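Local coordinates for protein lipocalin AI-4 (Rhodnius prolixus, PDB 5H9N) that binds cysteinyl leukotrienes such as leukotriene C4 in a lipocalin barrel, probably sequestering these host mediators in the saliva of the blood-feeding insect, at residues A[8-13]-A[109-114]; A[15-20]-A[94-99]; A[36-41]-A[120-125]. The protein carries 1 engineered substitution. One frame throughout, in Å; residues are numbered along the deposited sequence. Where two conformers were deposited one is given.

Contact 1: residues A[8-13]-A[109-114]; sequences TGCNAL and YRCGLA. Engineered in segment 109-114: Ala114 (natural residue Tyr). With LTX ((5~{S},6~{R},7~{E},9~{E},11~{Z},14~{Z})-6-[(2~{R})-2-[[(4~{S})-4-azanyl-5-oxidanyl-5-oxidanylidene-pentanoyl]amino]-3-( 2-hydroxy-2-oxoethylamino)-3-oxidanylidene-propyl]sulfanyl-5-oxidanyl-icosa-7,9,11,14-tetraenoic acid), chain B.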
loop_
_atom_site.group_PDB
_atom_site.type_symbol
_atom_site.label_atom_id
_atom_site.label_comp_id
_atom_site.label_asym_id
_atom_site.label_seq_id
_atom_site.Cartn_x
_atom_site.Cartn_y
_atom_site.Cartn_z
ATOM N N THR A 8 -11.208 10.310 8.771
ATOM C CA THR A 8 -11.912 11.304 7.980
ATOM C C THR A 8 -10.941 11.984 7.027
ATOM O O THR A 8 -9.861 12.424 7.434
ATOM C CB THR A 8 -12.574 12.334 8.878
ATOM O OG1 THR A 8 -13.393 11.649 9.830
ATOM C CG2 THR A 8 -13.429 13.294 8.063
ATOM N N GLY A 9 -11.310 12.055 5.758
ATOM C CA GLY A 9 -10.408 12.583 4.753
ATOM C C GLY A 9 -9.841 11.500 3.852
ATOM O O GLY A 9 -9.452 11.766 2.716
ATOM N N CYS A 10 -9.771 10.276 4.361
ATOM C CA CYS A 10 -9.331 9.145 3.548
ATOM C C CYS A 10 -10.442 8.684 2.613
ATOM O O CYS A 10 -11.632 8.709 2.971
ATOM C CB CYS A 10 -8.875 7.985 4.428
ATOM S SG CYS A 10 -7.410 8.367 5.380
ATOM N N ASN A 11 -10.066 8.288 1.407
ATOM C CA ASN A 11 -11.034 7.867 0.398
ATOM C C ASN A 11 -11.416 6.398 0.593
ATOM O O ASN A 11 -10.569 5.523 0.496
ATOM C CB ASN A 11 -10.433 8.114 -0.996
ATOM C CG ASN A 11 -11.453 8.026 -2.121
ATOM O OD1 ASN A 11 -12.503 7.402 -1.994
ATOM N ND2 ASN A 11 -11.130 8.656 -3.248
ATOM N N ALA A 12 -12.686 6.126 0.862
ATOM C CA ALA A 12 -13.126 4.743 1.048
ATOM C C ALA A 12 -13.227 3.969 -0.270
ATOM O O ALA A 12 -13.345 2.738 -0.255
ATOM C CB ALA A 12 -14.450 4.706 1.780
ATOM N N LEU A 13 -13.162 4.678 -1.398
ATOM C CA LEU A 13 -13.082 4.064 -2.735
ATOM C C LEU A 13 -14.266 3.139 -2.994
ATOM O O LEU A 13 -14.145 2.109 -3.647
ATOM C CB LEU A 13 -11.753 3.317 -2.921
ATOM C CG LEU A 13 -10.567 4.284 -3.016
ATOM C CD1 LEU A 13 -9.239 3.558 -3.079
ATOM C CD2 LEU A 13 -10.738 5.181 -4.232
ATOM N N TYR A 109 -4.216 1.530 -2.323
ATOM C CA TYR A 109 -4.470 2.871 -1.815
ATOM C C TYR A 109 -4.018 2.887 -0.370
ATOM O O TYR A 109 -4.314 1.941 0.368
ATOM C CB TYR A 109 -5.951 3.216 -1.926
ATOM C CG TYR A 109 -6.322 4.533 -1.285
ATOM C CD1 TYR A 109 -5.973 5.738 -1.885
ATOM C CD2 TYR A 109 -7.014 4.579 -0.079
ATOM C CE1 TYR A 109 -6.307 6.943 -1.310
ATOM C CE2 TYR A 109 -7.353 5.776 0.503
ATOM C CZ TYR A 109 -6.990 6.957 -0.105
ATOM O OH TYR A 109 -7.357 8.142 0.505
ATOM N N ARG A 110 -3.270 3.911 0.029
ATOM C CA ARG A 110 -2.815 4.041 1.399
ATOM C C ARG A 110 -3.163 5.422 1.927
ATOM O O ARG A 110 -3.095 6.404 1.192
ATOM C CB ARG A 110 -1.304 3.799 1.493
ATOM C CG ARG A 110 -0.749 3.821 2.920
ATOM C CD ARG A 110 0.657 3.237 3.009
ATOM N NE ARG A 110 1.624 4.049 2.285
ATOM C CZ ARG A 110 2.863 3.655 1.999
ATOM N NH1 ARG A 110 3.273 2.447 2.374
ATOM N NH2 ARG A 110 3.668 4.451 1.311
ATOM N N CYS A 111 -3.525 5.507 3.201
ATOM C CA CYS A 111 -3.916 6.773 3.804
ATOM C C CYS A 111 -3.668 6.731 5.306
ATOM O O CYS A 111 -3.873 5.700 5.938
ATOM C CB CYS A 111 -5.387 7.062 3.501
ATOM S SG CYS A 111 -5.960 8.686 3.967
ATOM N N GLY A 112 -3.250 7.839 5.888
ATOM C CA GLY A 112 -3.064 7.893 7.321
ATOM C C GLY A 112 -2.616 9.259 7.777
ATOM O O GLY A 112 -2.193 10.104 6.973
ATOM N N LEU A 113 -2.714 9.484 9.078
ATOM C CA LEU A 113 -2.203 10.702 9.680
ATOM C C LEU A 113 -0.684 10.601 9.789
ATOM O O LEU A 113 -0.152 9.577 10.220
ATOM C CB LEU A 113 -2.831 10.932 11.053
ATOM C CG LEU A 113 -4.354 11.037 11.094
ATOM C CD1 LEU A 113 -4.810 11.385 12.503
ATOM C CD2 LEU A 113 -4.867 12.061 10.096
ATOM N N ALA A 114 0.014 11.656 9.385
ATOM C CA ALA A 114 1.472 11.636 9.395
ATOM C C ALA A 114 2.046 13.029 9.618
ATOM O O ALA A 114 2.914 13.479 8.869
ATOM C CB ALA A 114 2.000 11.048 8.096
HETATM O O2 LTX B . 1.069 6.748 1.751
HETATM C C1 LTX B . 1.947 7.493 1.258
HETATM O O1 LTX B . 2.830 7.071 0.471
HETATM C C2 LTX B . 1.929 8.961 1.615
HETATM C C3 LTX B . 3.078 9.264 2.571
HETATM C C4 LTX B . 3.155 8.208 3.672
HETATM C C5 LTX B . 4.112 8.643 4.773
HETATM O O3 LTX B . 5.469 8.586 4.310
HETATM C C6 LTX B . 3.966 7.783 6.025
HETATM C C7 LTX B . 4.348 6.334 5.749
HETATM C C8 LTX B . 3.461 5.327 5.817
HETATM C C9 LTX B . 3.890 3.943 5.562
HETATM C C10 LTX B . 3.141 2.863 5.828
HETATM C C11 LTX B . 3.661 1.520 5.553
HETATM C C12 LTX B . 3.026 0.355 5.736
HETATM C C13 LTX B . 1.615 0.199 6.276
HETATM C C14 LTX B . 0.573 0.459 5.207
HETATM C C15 LTX B . 0.268 -0.406 4.246
HETATM C C16 LTX B . 0.931 -1.758 4.133
HETATM C C17 LTX B . 1.089 -2.139 2.664
HETATM C C18 LTX B . 1.559 -3.584 2.555
HETATM C C19 LTX B . 2.022 -3.930 1.147
HETATM C C20 LTX B . 2.448 -5.383 1.061
HETATM O O32 LTX B . 9.519 4.558 6.932
HETATM C C21 LTX B . 8.499 5.220 7.203
HETATM O O31 LTX B . 7.640 5.539 6.355
HETATM C CA3 LTX B . 8.299 5.658 8.630
HETATM N N3 LTX B . 7.040 6.373 8.766
HETATM C C22 LTX B . 6.729 7.117 9.823
HETATM O O33 LTX B . 7.502 7.249 10.755
HETATM C CA2 LTX B . 5.395 7.809 9.872
HETATM C CB2 LTX B . 4.531 7.521 8.644
HETATM S SG2 LTX B . 4.999 8.518 7.269
HETATM N N2 LTX B . 5.570 9.230 10.087
HETATM C CD1 LTX B . 4.898 9.879 11.027
HETATM O OE1 LTX B . 3.859 9.459 11.517
HETATM C CG1 LTX B . 5.515 11.194 11.442
HETATM C CB1 LTX B . 4.545 12.029 12.264
HETATM C CA1 LTX B . 4.972 13.494 12.228
HETATM N N1 LTX B . 5.209 13.903 10.828
HETATM C C23 LTX B . 6.228 13.701 13.019
HETATM O O11 LTX B . 7.214 14.216 12.446
HETATM O O12 LTX B . 6.237 13.359 14.221
#

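Contact 2: residues A[15-20]-A[94-99]; sequences GKIMSG and YMAVVE. With LTX ((5~{S},6~{R},7~{E},9~{E},11~{Z},14~{Z})-6-[(2~{R})-2-[[(4~{S})-4-azanyl-5-oxidanyl-5-oxidanylidene-pentanoyl]amino]-3-( 2-hydroxy-2-oxoethylamino)-3-oxidanylidene-propyl]sulfanyl-5-oxidanyl-icosa-7,9,11,14-tetraenoic acid), chain B.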
loop_
_atom_site.group_PDB
_atom_site.type_symbol
_atom_site.label_atom_id
_atom_site.label_comp_id
_atom_site.label_asym_id
_atom_site.label_seq_id
_atom_site.Cartn_x
_atom_site.Cartn_y
_atom_site.Cartn_z
ATOM N N GLY A 15 -17.046 1.225 -4.545
ATOM C CA GLY A 15 -17.327 0.890 -5.933
ATOM C C GLY A 15 -16.082 0.812 -6.803
ATOM O O GLY A 15 -16.156 0.534 -8.003
ATOM N N LYS A 16 -14.920 1.036 -6.207
ATOM C CA LYS A 16 -13.699 1.078 -6.991
ATOM C C LYS A 16 -12.711 -0.031 -6.646
ATOM O O LYS A 16 -11.694 -0.192 -7.327
ATOM C CB LYS A 16 -13.033 2.446 -6.829
ATOM C CG LYS A 16 -13.859 3.567 -7.447
ATOM C CD LYS A 16 -13.379 4.938 -7.012
ATOM C CE LYS A 16 -14.241 6.030 -7.627
ATOM N NZ LYS A 16 -13.922 7.369 -7.062
ATOM N N ILE A 17 -13.006 -0.799 -5.605
ATOM C CA ILE A 17 -12.137 -1.888 -5.161
ATOM C C ILE A 17 -12.550 -3.205 -5.809
ATOM O O ILE A 17 -13.732 -3.479 -5.974
ATOM C CB ILE A 17 -12.178 -2.030 -3.618
ATOM C CG1 ILE A 17 -11.648 -0.753 -2.961
ATOM C CG2 ILE A 17 -11.367 -3.230 -3.151
ATOM C CD1 ILE A 17 -11.768 -0.732 -1.446
ATOM N N MET A 18 -11.568 -4.016 -6.185
ATOM C CA MET A 18 -11.825 -5.321 -6.779
ATOM C C MET A 18 -12.775 -6.155 -5.945
ATOM O O MET A 18 -12.826 -6.041 -4.720
ATOM C CB MET A 18 -10.530 -6.099 -6.949
ATOM C CG MET A 18 -9.879 -6.454 -5.620
ATOM S SD MET A 18 -8.262 -7.241 -5.746
ATOM C CE MET A 18 -8.700 -8.750 -6.604
ATOM N N SER A 19 -13.526 -7.008 -6.621
ATOM C CA SER A 19 -14.333 -7.989 -5.927
ATOM C C SER A 19 -13.489 -9.235 -5.689
ATOM O O SER A 19 -12.515 -9.495 -6.411
ATOM C CB SER A 19 -15.588 -8.326 -6.730
ATOM O OG SER A 19 -15.241 -8.790 -8.021
ATOM N N GLY A 20 -13.847 -9.981 -4.652
ATOM C CA GLY A 20 -13.257 -11.280 -4.400
ATOM C C GLY A 20 -11.802 -11.257 -3.976
ATOM O O GLY A 20 -11.067 -12.194 -4.266
ATOM N N TYR A 94 -3.490 3.085 6.967
ATOM C CA TYR A 94 -4.628 2.338 6.419
ATOM C C TYR A 94 -4.400 2.043 4.954
ATOM O O TYR A 94 -3.814 2.854 4.235
ATOM C CB TYR A 94 -5.933 3.127 6.601
ATOM C CG TYR A 94 -6.235 3.406 8.051
ATOM C CD1 TYR A 94 -5.586 4.439 8.732
ATOM C CD2 TYR A 94 -7.126 2.614 8.758
ATOM C CE1 TYR A 94 -5.830 4.675 10.074
ATOM C CE2 TYR A 94 -7.382 2.853 10.091
ATOM C CZ TYR A 94 -6.729 3.884 10.739
ATOM O OH TYR A 94 -6.982 4.122 12.067
ATOM N N MET A 95 -4.884 0.901 4.490
ATOM C CA MET A 95 -4.711 0.548 3.098
ATOM C C MET A 95 -5.817 -0.350 2.583
ATOM O O MET A 95 -6.467 -1.066 3.349
ATOM C CB MET A 95 -3.357 -0.128 2.906
ATOM C CG MET A 95 -3.217 -1.362 3.769
ATOM S SD MET A 95 -2.462 -2.701 2.896
ATOM C CE MET A 95 -3.813 -2.745 1.789
ATOM N N ALA A 96 -6.006 -0.331 1.269
ATOM C CA ALA A 96 -6.894 -1.273 0.601
ATOM C C ALA A 96 -6.228 -1.708 -0.691
ATOM O O ALA A 96 -5.567 -0.897 -1.350
ATOM C CB ALA A 96 -8.242 -0.640 0.318
ATOM N N VAL A 97 -6.393 -2.971 -1.063
ATOM C CA VAL A 97 -5.892 -3.463 -2.343
ATOM C C VAL A 97 -6.950 -3.180 -3.409
ATOM O O VAL A 97 -8.030 -3.768 -3.411
ATOM C CB VAL A 97 -5.567 -4.961 -2.292
ATOM C CG1 VAL A 97 -5.043 -5.436 -3.642
ATOM C CG2 VAL A 97 -4.543 -5.232 -1.208
ATOM N N VAL A 98 -6.652 -2.262 -4.315
ATOM C CA VAL A 98 -7.594 -1.868 -5.343
ATOM C C VAL A 98 -7.715 -2.937 -6.424
ATOM O O VAL A 98 -8.817 -3.286 -6.833
ATOM C CB VAL A 98 -7.179 -0.516 -5.959
ATOM C CG1 VAL A 98 -8.141 -0.107 -7.050
ATOM C CG2 VAL A 98 -7.107 0.559 -4.867
ATOM N N GLU A 99 -6.580 -3.452 -6.873
ATOM C CA GLU A 99 -6.545 -4.463 -7.922
ATOM C C GLU A 99 -5.259 -5.249 -7.782
ATOM O O GLU A 99 -4.209 -4.642 -7.566
ATOM C CB GLU A 99 -6.604 -3.816 -9.310
ATOM C CG GLU A 99 -7.955 -3.343 -9.777
ATOM C CD GLU A 99 -8.699 -4.409 -10.547
ATOM O OE1 GLU A 99 -8.717 -4.333 -11.794
ATOM O OE2 GLU A 99 -9.254 -5.325 -9.909
HETATM O O2 LTX B . 1.069 6.748 1.751
HETATM C C1 LTX B . 1.947 7.493 1.258
HETATM O O1 LTX B . 2.830 7.071 0.471
HETATM C C2 LTX B . 1.929 8.961 1.615
HETATM C C3 LTX B . 3.078 9.264 2.571
HETATM C C4 LTX B . 3.155 8.208 3.672
HETATM C C5 LTX B . 4.112 8.643 4.773
HETATM O O3 LTX B . 5.469 8.586 4.310
HETATM C C6 LTX B . 3.966 7.783 6.025
HETATM C C7 LTX B . 4.348 6.334 5.749
HETATM C C8 LTX B . 3.461 5.327 5.817
HETATM C C9 LTX B . 3.890 3.943 5.562
HETATM C C10 LTX B . 3.141 2.863 5.828
HETATM C C11 LTX B . 3.661 1.520 5.553
HETATM C C12 LTX B . 3.026 0.355 5.736
HETATM C C13 LTX B . 1.615 0.199 6.276
HETATM C C14 LTX B . 0.573 0.459 5.207
HETATM C C15 LTX B . 0.268 -0.406 4.246
HETATM C C16 LTX B . 0.931 -1.758 4.133
HETATM C C17 LTX B . 1.089 -2.139 2.664
HETATM C C18 LTX B . 1.559 -3.584 2.555
HETATM C C19 LTX B . 2.022 -3.930 1.147
HETATM C C20 LTX B . 2.448 -5.383 1.061
HETATM O O32 LTX B . 9.519 4.558 6.932
HETATM C C21 LTX B . 8.499 5.220 7.203
HETATM O O31 LTX B . 7.640 5.539 6.355
HETATM C CA3 LTX B . 8.299 5.658 8.630
HETATM N N3 LTX B . 7.040 6.373 8.766
HETATM C C22 LTX B . 6.729 7.117 9.823
HETATM O O33 LTX B . 7.502 7.249 10.755
HETATM C CA2 LTX B . 5.395 7.809 9.872
HETATM C CB2 LTX B . 4.531 7.521 8.644
HETATM S SG2 LTX B . 4.999 8.518 7.269
HETATM N N2 LTX B . 5.570 9.230 10.087
HETATM C CD1 LTX B . 4.898 9.879 11.027
HETATM O OE1 LTX B . 3.859 9.459 11.517
HETATM C CG1 LTX B . 5.515 11.194 11.442
HETATM C CB1 LTX B . 4.545 12.029 12.264
HETATM C CA1 LTX B . 4.972 13.494 12.228
HETATM N N1 LTX B . 5.209 13.903 10.828
HETATM C C23 LTX B . 6.228 13.701 13.019
HETATM O O11 LTX B . 7.214 14.216 12.446
HETATM O O12 LTX B . 6.237 13.359 14.221
HETATM O O HOH W 1 -10.999 -3.122 -9.085
#

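Contact 3: residues A[36-41]-A[120-125]; sequences SRDSEV and KDNFLL. With LTX ((5~{S},6~{R},7~{E},9~{E},11~{Z},14~{Z})-6-[(2~{R})-2-[[(4~{S})-4-azanyl-5-oxidanyl-5-oxidanylidene-pentanoyl]amino]-3-( 2-hydroxy-2-oxoethylamino)-3-oxidanylidene-propyl]sulfanyl-5-oxidanyl-icosa-7,9,11,14-tetraenoic acid), chain B.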
loop_
_atom_site.group_PDB
_atom_site.type_symbol
_atom_site.label_atom_id
_atom_site.label_comp_id
_atom_site.label_asym_id
_atom_site.label_seq_id
_atom_site.Cartn_x
_atom_site.Cartn_y
_atom_site.Cartn_z
ATOM N N SER A 36 4.571 5.078 -7.407
ATOM C CA SER A 36 3.501 5.661 -6.598
ATOM C C SER A 36 3.041 6.969 -7.243
ATOM O O SER A 36 3.777 7.583 -8.034
ATOM C CB SER A 36 3.963 5.868 -5.154
ATOM O OG SER A 36 5.084 6.730 -5.093
ATOM N N ARG A 37 1.816 7.388 -6.941
ATOM C CA ARG A 37 1.270 8.622 -7.493
ATOM C C ARG A 37 2.111 9.809 -7.050
ATOM O O ARG A 37 2.497 10.634 -7.863
ATOM C CB ARG A 37 -0.186 8.808 -7.058
ATOM C CG ARG A 37 -0.819 10.061 -7.657
ATOM C CD ARG A 37 -2.121 10.435 -6.969
ATOM N NE ARG A 37 -1.891 10.810 -5.575
ATOM C CZ ARG A 37 -2.804 10.751 -4.613
ATOM N NH1 ARG A 37 -4.043 10.329 -4.867
ATOM N NH2 ARG A 37 -2.476 11.108 -3.382
ATOM N N ASP A 38 2.361 9.888 -5.745
ATOM C CA ASP A 38 3.162 10.944 -5.133
ATOM C C ASP A 38 4.450 10.303 -4.666
ATOM O O ASP A 38 4.429 9.182 -4.156
ATOM C CB ASP A 38 2.442 11.579 -3.938
ATOM C CG ASP A 38 1.050 12.081 -4.269
ATOM O OD1 ASP A 38 0.756 12.314 -5.455
ATOM O OD2 ASP A 38 0.255 12.263 -3.319
ATOM N N SER A 39 5.572 10.995 -4.811
ATOM C CA SER A 39 6.847 10.453 -4.365
ATOM C C SER A 39 7.730 11.544 -3.784
ATOM O O SER A 39 7.511 12.727 -4.010
ATOM C CB SER A 39 7.563 9.751 -5.514
ATOM O OG SER A 39 7.769 10.628 -6.596
ATOM N N GLU A 40 8.722 11.126 -3.017
ATOM C CA GLU A 40 9.697 12.048 -2.467
ATOM C C GLU A 40 11.047 11.767 -3.094
ATOM O O GLU A 40 11.208 10.805 -3.846
ATOM C CB GLU A 40 9.762 11.911 -0.947
ATOM C CG GLU A 40 8.480 12.311 -0.232
ATOM C CD GLU A 40 7.464 11.188 -0.180
ATOM O OE1 GLU A 40 7.743 10.107 -0.744
ATOM O OE2 GLU A 40 6.387 11.387 0.420
ATOM N N VAL A 41 12.011 12.618 -2.806
ATOM C CA VAL A 41 13.391 12.345 -3.180
ATOM C C VAL A 41 14.242 12.250 -1.919
ATOM O O VAL A 41 13.925 12.876 -0.912
ATOM C CB VAL A 41 13.959 13.412 -4.136
ATOM C CG1 VAL A 41 13.346 13.262 -5.527
ATOM C CG2 VAL A 41 13.735 14.815 -3.592
ATOM N N LYS A 120 -2.520 12.083 4.885
ATOM C CA LYS A 120 -1.851 11.983 3.598
ATOM C C LYS A 120 -2.258 10.680 2.958
ATOM O O LYS A 120 -2.403 9.664 3.649
ATOM C CB LYS A 120 -0.331 12.004 3.749
ATOM C CG LYS A 120 0.271 13.299 4.225
ATOM C CD LYS A 120 1.785 13.175 4.185
ATOM C CE LYS A 120 2.461 14.449 4.626
ATOM N NZ LYS A 120 3.938 14.327 4.519
ATOM N N ASP A 121 -2.430 10.671 1.645
ATOM C CA ASP A 121 -2.751 9.413 0.984
ATOM C C ASP A 121 -1.917 9.247 -0.280
ATOM O O ASP A 121 -1.119 10.126 -0.641
ATOM C CB ASP A 121 -4.264 9.280 0.710
ATOM C CG ASP A 121 -4.798 10.259 -0.302
ATOM O OD1 ASP A 121 -4.023 11.031 -0.903
ATOM O OD2 ASP A 121 -6.030 10.225 -0.519
ATOM N N ASN A 122 -2.078 8.110 -0.936
ATOM C CA ASN A 122 -1.262 7.782 -2.089
ATOM C C ASN A 122 -1.859 6.578 -2.776
ATOM O O ASN A 122 -2.589 5.788 -2.146
ATOM C CB ASN A 122 0.181 7.495 -1.669
ATOM C CG ASN A 122 1.192 7.932 -2.711
ATOM O OD1 ASN A 122 0.854 8.213 -3.867
ATOM N ND2 ASN A 122 2.451 7.996 -2.301
ATOM N N PHE A 123 -1.554 6.432 -4.060
ATOM C CA PHE A 123 -1.741 5.151 -4.741
ATOM C C PHE A 123 -0.372 4.567 -5.013
ATOM O O PHE A 123 0.542 5.273 -5.434
ATOM C CB PHE A 123 -2.537 5.300 -6.031
ATOM C CG PHE A 123 -4.000 5.562 -5.809
ATOM C CD1 PHE A 123 -4.467 6.861 -5.650
ATOM C CD2 PHE A 123 -4.920 4.512 -5.762
ATOM C CE1 PHE A 123 -5.819 7.114 -5.457
ATOM C CE2 PHE A 123 -6.261 4.756 -5.563
ATOM C CZ PHE A 123 -6.718 6.062 -5.414
ATOM N N LEU A 124 -0.250 3.273 -4.727
ATOM C CA LEU A 124 1.010 2.544 -4.703
ATOM C C LEU A 124 0.946 1.375 -5.650
ATOM O O LEU A 124 -0.033 0.634 -5.639
ATOM C CB LEU A 124 1.285 2.026 -3.292
ATOM C CG LEU A 124 1.189 3.020 -2.132
ATOM C CD1 LEU A 124 1.404 2.303 -0.809
ATOM C CD2 LEU A 124 2.185 4.135 -2.283
ATOM N N LEU A 125 1.990 1.182 -6.437
ATOM C CA LEU A 125 2.112 -0.005 -7.267
ATOM C C LEU A 125 3.219 -0.890 -6.722
ATOM O O LEU A 125 4.399 -0.477 -6.666
ATOM C CB LEU A 125 2.395 0.353 -8.719
ATOM C CG LEU A 125 2.524 -0.851 -9.669
ATOM C CD1 LEU A 125 1.194 -1.604 -9.751
ATOM C CD2 LEU A 125 2.985 -0.409 -11.050
HETATM O O2 LTX B . 1.069 6.748 1.751
HETATM C C1 LTX B . 1.947 7.493 1.258
HETATM O O1 LTX B . 2.830 7.071 0.471
HETATM C C2 LTX B . 1.929 8.961 1.615
HETATM C C3 LTX B . 3.078 9.264 2.571
HETATM C C4 LTX B . 3.155 8.208 3.672
HETATM C C5 LTX B . 4.112 8.643 4.773
HETATM O O3 LTX B . 5.469 8.586 4.310
HETATM C C6 LTX B . 3.966 7.783 6.025
HETATM C C7 LTX B . 4.348 6.334 5.749
HETATM C C8 LTX B . 3.461 5.327 5.817
HETATM C C9 LTX B . 3.890 3.943 5.562
HETATM C C10 LTX B . 3.141 2.863 5.828
HETATM C C11 LTX B . 3.661 1.520 5.553
HETATM C C12 LTX B . 3.026 0.355 5.736
HETATM C C13 LTX B . 1.615 0.199 6.276
HETATM C C14 LTX B . 0.573 0.459 5.207
HETATM C C15 LTX B . 0.268 -0.406 4.246
HETATM C C16 LTX B . 0.931 -1.758 4.133
HETATM C C17 LTX B . 1.089 -2.139 2.664
HETATM C C18 LTX B . 1.559 -3.584 2.555
HETATM C C19 LTX B . 2.022 -3.930 1.147
HETATM C C20 LTX B . 2.448 -5.383 1.061
HETATM O O32 LTX B . 9.519 4.558 6.932
HETATM C C21 LTX B . 8.499 5.220 7.203
HETATM O O31 LTX B . 7.640 5.539 6.355
HETATM C CA3 LTX B . 8.299 5.658 8.630
HETATM N N3 LTX B . 7.040 6.373 8.766
HETATM C C22 LTX B . 6.729 7.117 9.823
HETATM O O33 LTX B . 7.502 7.249 10.755
HETATM C CA2 LTX B . 5.395 7.809 9.872
HETATM C CB2 LTX B . 4.531 7.521 8.644
HETATM S SG2 LTX B . 4.999 8.518 7.269
HETATM N N2 LTX B . 5.570 9.230 10.087
HETATM C CD1 LTX B . 4.898 9.879 11.027
HETATM O OE1 LTX B . 3.859 9.459 11.517
HETATM C CG1 LTX B . 5.515 11.194 11.442
HETATM C CB1 LTX B . 4.545 12.029 12.264
HETATM C CA1 LTX B . 4.972 13.494 12.228
HETATM N N1 LTX B . 5.209 13.903 10.828
HETATM C C23 LTX B . 6.228 13.701 13.019
HETATM O O11 LTX B . 7.214 14.216 12.446
HETATM O O12 LTX B . 6.237 13.359 14.221
HETATM O O HOH W 2 -6.375 10.673 -3.159
HETATM O O HOH W 3 1.047 11.762 -0.754
#

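Contact 1: residues A[8-13]-A[109-114]
Cys10 and Cys111 form a disulfide that fastens the N-terminal arm of this lipocalin to the outside of its beta-barrel, on strand 105-112. The sulfurs, Cys10 SG and Cys111 SG, lie 2.0 Å apart with a chi3 of -82°, near the quarter turn of a relaxed disulfide; both cysteines were modelled in two conformers, and this is the geometry of one. Two residues earlier on the strand, Tyr109 also leans toward the arm. Its CG sits anti to the backbone N (chi1 174°), which carries the phenol oxygen up to the backbone of Asn11. There Tyr109 OH takes the Asn11 N-H almost straight on, 2.9 Å from Asn11 N with 171° at the hydrogen. The same oxygen is also hydrogen-bonded to Asp121 OD2 on the adjoining strand 120-127, so two partners fix it, and the ring of Phe123 meets that of Tyr109 with the two planes inclined to each other. At the root of the ring Leu13 comes in obliquely, its CD1 3.5 Å from Tyr109 CB. The amide of Asn11 turns away from the tyrosine and folds back on its own chain in an Asx turn, OD1 accepting from Leu13 N at 2.9 Å from above the carbonyl plane. Arg110, between Tyr109 and Cys111, points the opposite way, into the pocket. It grips the fatty-acid carboxylate of leukotriene C4 with two nitrogens, NE to O2 at 2.8 Å and NH2 to O1 at 2.9 Å, while ligand C9 lies over one guanidinium face. Beyond the strand, the backbone O of engineered Ala114 accepts a hydrogen bond from ligand N1 at 3.0 Å.

Contact 2: residues A[15-20]-A[94-99]
A classic beta bulge in strand 90-100, where Val98 and Glu99 both face Leu107, is the place at which Met18 of the N-terminal arm meets the barrel. Met18 N donates to Val98 O at 2.9 Å, a somewhat bent bond (150° at the hydrogen). Val98 O accepts a second hydrogen bond, from a water 3.1 Å away, which also donates weakly to Lys16 O. Lys141 of helix 139-144 donates to that same Lys16 O, and Val98 CG1 touches it at 3.6 Å. Ile17 lies along the strand, its two branches doing different work: CD1 rests on Ala96 CB at 3.9 Å, while CG2 approaches Val97 O to 3.4 Å. In this lipocalin barrel the alternation of the strand puts Ala96 under the arm and Met95 inside, where Met95 SD packs against C17 of the leukotriene tail at 3.6 Å. Met18 has its CG lodged between the backbone N and the carbonyl carbon (chi1 65°), and from there the chain extends to lay SD beside Val97 CG1 at 4.2 Å and over the backbone of Glu99. The Glu99 chain, bent at chi2 (-91°), brings its end closer to the arm and sets OE2 3.3 Å from Met18 CB, with Lys141 also packing on the glutamate.

Contact 3: residues A[36-41]-A[120-125]
Arg37 leaves the end of strand 30-36 alongside Asn122, its own N hydrogen-bonded to Phe123 O at 2.9 Å. Its CB touches Asn122 OD1 at 3.4 Å. The chain then runs out with CG anti to the backbone N (chi1 -178°) and bends at chi3, which swings the guanidinium over Asn122 CA and among two carboxylates. NE donates to Asp38 OD1 and NH2 to Asp38 OD2, a side-on grip that meets both oxygens from above the carboxylate plane. NH2 also bridges to Asp121 OD1 at 2.9 Å, completing a salt-bridge network in which the arginine probably screens the two acids from each other. NH1 comes to the edge of the Phe123 ring, 3.6 Å from CD1, and reaches Asp121 OD2 through a water; that OD2 is also hydrogen-bonded to Tyr109 OH. Just before Arg37, Ser36 and Leu124 form an antiparallel non-hydrogen-bonded pair, part of the seam where the first and last strands of a lipocalin barrel meet. The backbone of Asp38 grips the Asn122 amide at both ends: Asp38 N donates to Asn122 OD1 at 2.9 Å while Asn122 ND2 gives a hydrogen bond to Asp38 O at 3.0 Å. Ser36 OG reaches Asp38 O from the opposite face. With its amide so fixed, Asn122 turns the other N-H of ND2 to O1 of leukotriene C4, 2.9 Å away.

In the fold
Three neighbouring strands of the barrel carry the contacts: 90-100 in contact 2, 105-112 in contact 1 and 120-127 in contact 3. Contacts 1 and 2 both hold the N-terminal arm, with centres about 13 Å apart, and are stitched by backbone pairs such as Cys111 O to Tyr94 N at 2.8 Å. Contact 3, centred about 12 Å from contact 1, meets it through Tyr109 OH and Asp121 OD2, 2.7 Å apart. Contacts 2 and 3 do not touch; their centres are about 17 Å apart. All three border leukotriene C4: contacts 1 and 3 share its fatty-acid carboxylate, whereas contact 2 meets its hydrocarbon tail.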